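Side-chain contacts in Exo-poly-alpha-D-galacturonosidase (Thermotoga maritima, PDB 3JUR), which probably hydrolyses the glycosidic links of polygalacturonate, the backbone of pectin, as an exo-acting member of glycosyl hydrolase family 28: residues T175-E178 and E179-F182; P158-Q161 and E162-K166; L424-E427 and N428-M431. All blocks are in the same frame, centred on the assembly; numbering follows the deposited sequence.

How the contacts relate
All three contacts are local, between adjoining residues of one beta-helix chain: a helix start, a turn and a strand corner. They follow in series, so none nests in or crosses another. Contact 2 comes first, at 158-166, where a loop after strand 132-134 enters helix 161-173. Contact 1, at 175-182, turns the chain just after that helix and sets it beside strand 108-112. These two contacts touch: Phe-182 CE1 packs 3.7 Å from Asp-163 OD2. Contact 3, at 424-431, makes a corner between strands 422-426 and 429-431 of the beta-helix. Its centre lies about 49 Å from that of contact 1, on the opposite side of the chain's centre.

Contact 1: residues T175-E178 and E179-F182; sequences TPVE and ERVF
Arg-180 reaches back along the turn and holds the backbone carbonyl of Thr-175 side-on. Its NE and NH2 both donate to Thr-175 O, each at 2.9 Å. The two N-H bonds are bent, at 136° for NH2 and 139° for NE, as expected when two donors share one acceptor. The oxygen sits slightly off the guanidinium plane. Arg-180 CG lies beside its own backbone N, anti to the carbonyl carbon (chi1 -58°), and from there the chain runs extended to NE, which carries the group back to Thr-175. Val-177 lays its CG2 over the centre of one guanidinium face.

Glu-179 keeps to other neighbours. Its extended side chain runs alongside the ring of Pro-176, and its OE1 comes 3.8 Å from Pro-176 CD. Near its base it crosses Thr-175 at a slant, with Glu-179 CB 3.9 Å from Thr-175 CG2. These are van der Waals contacts near the surface.

Two backbone bonds close a short 3-10 turn beneath these side chains. Glu-179 N donates to Pro-176 O at 3.0 Å, and Arg-180 N donates to Val-177 O at 2.9 Å. Arg-180 is buried, while Glu-179 is exposed.

The far end of Arg-180 is also engaged. Its NH1 forms a salt bridge to Asp-272 and a hydrogen bond to Glu-109 O. The carboxylate of Asp-272 probably offsets the charge of this buried cation, while the carbonyl oxygens of Thr-175 and Glu-109 accept its N-H groups. The arginine thereby ties the turn to strand 108-112 and helix 270-276.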
# COMPACT_ATOMS: atom_id res chain seq x y z
N THR D 175 -44.27 -33.29 17.13
CA THR D 175 -44.19 -34.39 18.10
C THR D 175 -43.64 -33.87 19.43
O THR D 175 -42.53 -33.33 19.46
CB THR D 175 -43.27 -35.54 17.59
OG1 THR D 175 -43.68 -35.95 16.28
CG2 THR D 175 -43.32 -36.74 18.53
N PRO D 176 -44.41 -34.01 20.52
CA PRO D 176 -43.92 -33.57 21.83
C PRO D 176 -42.56 -34.18 22.16
O PRO D 176 -42.27 -35.30 21.75
CB PRO D 176 -44.99 -34.10 22.79
CG PRO D 176 -46.23 -34.11 21.97
CD PRO D 176 -45.79 -34.53 20.60
N VAL D 177 -41.75 -33.42 22.90
CA VAL D 177 -40.39 -33.84 23.28
C VAL D 177 -40.39 -35.18 24.03
O VAL D 177 -39.52 -36.02 23.79
CB VAL D 177 -39.67 -32.75 24.12
CG1 VAL D 177 -38.18 -33.08 24.26
CG2 VAL D 177 -39.84 -31.37 23.48
N GLU D 178 -41.37 -35.36 24.92
CA GLU D 178 -41.51 -36.57 25.74
C GLU D 178 -41.63 -37.83 24.89
O GLU D 178 -41.41 -38.94 25.38
CB GLU D 178 -42.73 -36.47 26.67
CG GLU D 178 -42.66 -35.37 27.74
CD GLU D 178 -42.89 -33.95 27.19
OE1 GLU D 178 -42.55 -32.98 27.89
OE2 GLU D 178 -43.40 -33.80 26.05
N GLU D 179 -41.98 -37.65 23.62
CA GLU D 179 -42.19 -38.77 22.70
C GLU D 179 -41.02 -38.94 21.72
O GLU D 179 -41.04 -39.83 20.86
CB GLU D 179 -43.52 -38.61 21.96
CG GLU D 179 -44.73 -38.59 22.88
CD GLU D 179 -46.05 -38.34 22.17
OE1 GLU D 179 -46.07 -38.31 20.92
OE2 GLU D 179 -47.06 -38.17 22.87
N ARG D 180 -40.00 -38.11 21.87
CA ARG D 180 -38.79 -38.20 21.05
C ARG D 180 -37.72 -38.97 21.83
O ARG D 180 -36.76 -38.38 22.33
CB ARG D 180 -38.27 -36.81 20.69
CG ARG D 180 -39.26 -35.94 19.94
CD ARG D 180 -38.63 -34.61 19.58
NE ARG D 180 -39.63 -33.59 19.27
CZ ARG D 180 -39.40 -32.29 19.25
NH1 ARG D 180 -38.18 -31.82 19.52
NH2 ARG D 180 -40.38 -31.44 18.95
N VAL D 181 -37.91 -40.28 21.92
CA VAL D 181 -37.06 -41.13 22.75
C VAL D 181 -36.04 -41.89 21.90
O VAL D 181 -36.42 -42.64 21.00
CB VAL D 181 -37.90 -42.11 23.61
CG1 VAL D 181 -37.01 -42.98 24.50
CG2 VAL D 181 -38.91 -41.35 24.45
N PHE D 182 -34.77 -41.69 22.20
CA PHE D 182 -33.69 -42.38 21.49
C PHE D 182 -32.89 -43.26 22.45
O PHE D 182 -33.43 -44.20 23.01
CB PHE D 182 -32.83 -41.37 20.70
CG PHE D 182 -33.56 -40.73 19.55
CD1 PHE D 182 -33.39 -41.21 18.25
CD2 PHE D 182 -34.46 -39.70 19.76
CE1 PHE D 182 -34.09 -40.64 17.18
CE2 PHE D 182 -35.17 -39.13 18.70
CZ PHE D 182 -34.98 -39.60 17.41

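Contact 2: residues P158-Q161 and E162-K166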
# COMPACT_ATOMS: atom_id res chain seq x y z
N PRO D 158 -23.52 -49.24 11.97
CA PRO D 158 -24.45 -48.13 12.17
C PRO D 158 -23.80 -46.76 12.38
O PRO D 158 -22.62 -46.66 12.75
CB PRO D 158 -25.20 -48.53 13.44
CG PRO D 158 -24.38 -49.63 14.06
CD PRO D 158 -23.78 -50.34 12.91
N ASN D 159 -24.59 -45.72 12.14
CA ASN D 159 -24.21 -44.34 12.43
C ASN D 159 -25.44 -43.47 12.72
O ASN D 159 -26.57 -43.96 12.67
CB ASN D 159 -23.33 -43.75 11.32
CG ASN D 159 -24.01 -43.77 9.96
OD1 ASN D 159 -25.02 -43.12 9.75
ND2 ASN D 159 -23.43 -44.53 9.04
N GLN D 160 -25.20 -42.19 13.00
CA GLN D 160 -26.23 -41.25 13.44
C GLN D 160 -27.23 -40.82 12.35
O GLN D 160 -28.32 -40.35 12.68
CB GLN D 160 -25.58 -40.00 14.04
CG GLN D 160 -24.67 -39.24 13.08
CD GLN D 160 -24.14 -37.94 13.67
OE1 GLN D 160 -23.53 -37.93 14.74
NE2 GLN D 160 -24.36 -36.84 12.95
N GLN D 161 -26.86 -41.00 11.08
CA GLN D 161 -27.62 -40.42 9.95
C GLN D 161 -29.13 -40.68 9.91
O GLN D 161 -29.90 -39.75 9.66
CB GLN D 161 -26.96 -40.80 8.61
CG GLN D 161 -25.69 -40.00 8.32
CD GLN D 161 -24.84 -40.61 7.22
OE1 GLN D 161 -25.34 -40.99 6.17
NE2 GLN D 161 -23.53 -40.70 7.46
N GLU D 162 -29.55 -41.92 10.16
CA GLU D 162 -30.98 -42.23 10.18
C GLU D 162 -31.71 -41.58 11.35
O GLU D 162 -32.82 -41.06 11.19
CB GLU D 162 -31.23 -43.75 10.15
CG GLU D 162 -30.90 -44.40 8.82
CD GLU D 162 -31.61 -43.73 7.65
OE1 GLU D 162 -32.79 -44.07 7.40
OE2 GLU D 162 -30.99 -42.87 6.99
N ASP D 163 -31.08 -41.59 12.52
CA ASP D 163 -31.65 -40.97 13.72
C ASP D 163 -31.75 -39.45 13.61
O ASP D 163 -32.73 -38.87 14.07
CB ASP D 163 -30.86 -41.39 14.96
CG ASP D 163 -31.09 -42.84 15.33
OD1 ASP D 163 -30.10 -43.58 15.54
OD2 ASP D 163 -32.27 -43.25 15.40
N VAL D 164 -30.74 -38.82 13.01
CA VAL D 164 -30.77 -37.38 12.74
C VAL D 164 -31.94 -37.04 11.82
O VAL D 164 -32.68 -36.09 12.06
CB VAL D 164 -29.43 -36.86 12.13
CG1 VAL D 164 -29.53 -35.39 11.73
CG2 VAL D 164 -28.28 -37.05 13.12
N LYS D 165 -32.10 -37.85 10.77
CA LYS D 165 -33.20 -37.73 9.82
C LYS D 165 -34.55 -37.85 10.53
O LYS D 165 -35.43 -37.01 10.33
CB LYS D 165 -33.06 -38.80 8.73
CG LYS D 165 -34.14 -38.79 7.66
CD LYS D 165 -33.95 -39.97 6.72
CE LYS D 165 -35.11 -40.11 5.74
NZ LYS D 165 -35.11 -39.01 4.74
N LYS D 166 -34.70 -38.88 11.37
CA LYS D 166 -35.93 -39.11 12.14
C LYS D 166 -36.24 -37.99 13.12
O LYS D 166 -37.37 -37.52 13.20
CB LYS D 166 -35.87 -40.45 12.88
CG LYS D 166 -36.08 -41.67 11.98
CD LYS D 166 -36.41 -42.94 12.78
CE LYS D 166 -35.19 -43.49 13.53
NZ LYS D 166 -35.52 -44.81 14.17
O HOH W 1 -29.24 -43.57 12.87
O HOH W 2 -27.61 -44.29 9.86
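Gln-160 and Val-164 lie side by side, one turn apart, and point the same way. Val-164 CG2 rests 3.9 Å from Gln-160 NE2. The same methyl is also close to Gln-160 O. That oxygen accepts from Val-164 N at 2.9 Å in a nearly straight bond (166°). One residue on, Lys-165 N donates to Gln-161 O at 3.1 Å.

These are the first rungs of helix 161-173, and Asn-159 caps its N terminus. Asn-159 OD1 takes the N-H of Gln-161 at 3.1 Å, in the plane of the amide carbonyl and on a lone pair. The OD1 gets there because CG of Asn-159 sits between its backbone N and carbonyl carbon (chi1 58°). Two waters serve other N-H groups of the first turn. Water 1 accepts from Asp-163 N at 2.7 Å and can donate to Asn-159 O and, weakly, to Asp-163 OD1. Water 2 accepts from Glu-162 N at 3.1 Å and can donate to Asn-159 OD1. Asn-159 thus supports the helix start both directly and through water.

Further out, partners from the loop before strand 193-196 fix the polar ends. The OE1 of Gln-160 accepts from Arg-189. The buried carboxylate of Asp-163 receives the backbone N of Tyr-187 at OD1 and the ring ND1 of His-186 at OD2. Lys-166 NZ adds only a long salt bridge, 3.8 Å from Asp-163 OD2. Phe-105 of strand 103-105 packs against both Gln-160 and Val-164.

Contact 3: residues L424-E427 and N428-M431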
# COMPACT_ATOMS: atom_id res chain seq x y z
N LEU D 424 -21.52 -4.40 1.99
CA LEU D 424 -20.28 -4.38 2.76
C LEU D 424 -19.69 -2.98 2.81
O LEU D 424 -19.52 -2.31 1.78
CB LEU D 424 -19.26 -5.39 2.18
CG LEU D 424 -17.84 -5.48 2.76
CD1 LEU D 424 -17.85 -5.95 4.21
CD2 LEU D 424 -16.95 -6.40 1.90
N GLY D 425 -19.38 -2.53 4.03
CA GLY D 425 -18.62 -1.31 4.23
C GLY D 425 -17.29 -1.56 4.90
O GLY D 425 -17.18 -2.39 5.83
N MET D 426 -16.26 -0.87 4.42
CA MET D 426 -14.93 -0.90 5.02
C MET D 426 -14.41 0.53 5.18
O MET D 426 -14.55 1.35 4.28
CB MET D 426 -13.96 -1.74 4.17
CG MET D 426 -14.46 -3.16 3.87
SD MET D 426 -13.22 -4.28 3.19
CE MET D 426 -12.43 -4.83 4.69
N GLU D 427 -13.85 0.82 6.35
CA GLU D 427 -13.29 2.14 6.64
C GLU D 427 -11.90 1.99 7.25
O GLU D 427 -11.73 1.26 8.21
CB GLU D 427 -14.22 2.93 7.57
CG GLU D 427 -15.60 3.20 6.96
CD GLU D 427 -16.46 4.17 7.76
OE1 GLU D 427 -15.97 4.72 8.78
OE2 GLU D 427 -17.63 4.39 7.37
N ASN D 428 -10.90 2.67 6.68
CA ASN D 428 -9.51 2.56 7.13
C ASN D 428 -9.02 1.09 7.23
O ASN D 428 -8.68 0.60 8.32
CB ASN D 428 -9.30 3.33 8.46
CG ASN D 428 -7.85 3.32 8.93
OD1 ASN D 428 -6.92 3.43 8.12
ND2 ASN D 428 -7.64 3.19 10.25
N VAL D 429 -9.02 0.40 6.09
CA VAL D 429 -8.59 -1.01 6.03
C VAL D 429 -7.40 -1.21 5.09
O VAL D 429 -7.27 -0.52 4.08
CB VAL D 429 -9.72 -1.99 5.57
CG1 VAL D 429 -10.86 -2.03 6.58
CG2 VAL D 429 -10.23 -1.61 4.18
N ILE D 430 -6.54 -2.15 5.46
CA ILE D 430 -5.46 -2.59 4.60
C ILE D 430 -5.74 -4.06 4.30
O ILE D 430 -5.93 -4.87 5.21
CB ILE D 430 -4.06 -2.39 5.24
CG1 ILE D 430 -3.84 -0.91 5.60
CG2 ILE D 430 -2.95 -2.91 4.31
CD1 ILE D 430 -2.52 -0.59 6.34
N MET D 431 -5.80 -4.39 3.01
CA MET D 431 -6.11 -5.75 2.56
C MET D 431 -5.09 -6.17 1.54
O MET D 431 -5.06 -5.60 0.45
CB MET D 431 -7.50 -5.81 1.93
CG MET D 431 -8.62 -5.86 2.91
SD MET D 431 -9.98 -6.86 2.25
CE MET D 431 -10.56 -7.50 3.80
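The side-chain amide of Asn-428, which follows Glu-427 at the corner, is gripped at both ends. Its OD1 accepts from Arg-435 NH1, and its ND2 is hydrogen-bonded to Asp-407 OD1. CG stands opposite the backbone N (chi1 -177°), which carries the amide out to these two partners.

Asn-428 takes a left-handed backbone conformation. Here the chain bends from strand 422-426 to strand 429-431. The bend is a corner in a late coil of the parallel beta-helix, the fold of family 28 enzymes. Strand 422-426 pairs with 400-406, and strand 429-431 with 408-411. Asn-428 and Val-429 both face Phe-436 across the antiparallel pair with strand 434-436, which makes a G1 beta bulge.

Inside the corner three apolar side chains meet. Met-426 and Val-429 cross at about a right angle. Met-426 CB lies 3.7 Å from Val-429 CG2, and Met-426 CE lies 3.7 Å from Val-429 CG1. The Met-426 chain is bent at its last torsion (chi3 83°), which swings CE back over the valine. Both valine methyls touch the methionine at its base (CB) and again at its end (CE). CE also meets the methyl end of Met-431, with the two CE atoms 3.4 Å apart, tighter than usual van der Waals contact. An alanine in place of Val-429 would probably open a gap under Met-426 and leave its end less firmly held.

Around this group, Ile-405 packs on Met-426 and Val-429, while Ala-389, Val-390 and Ile-410 pack on Met-431. On the outer side of strand 429-431, Ile-430 packs on Gly-433 of a neighbouring subunit.

The corner thus separates its chemistry. Polar groups fix the bend from outside, and the inner contact rests on dispersion and the exclusion of water.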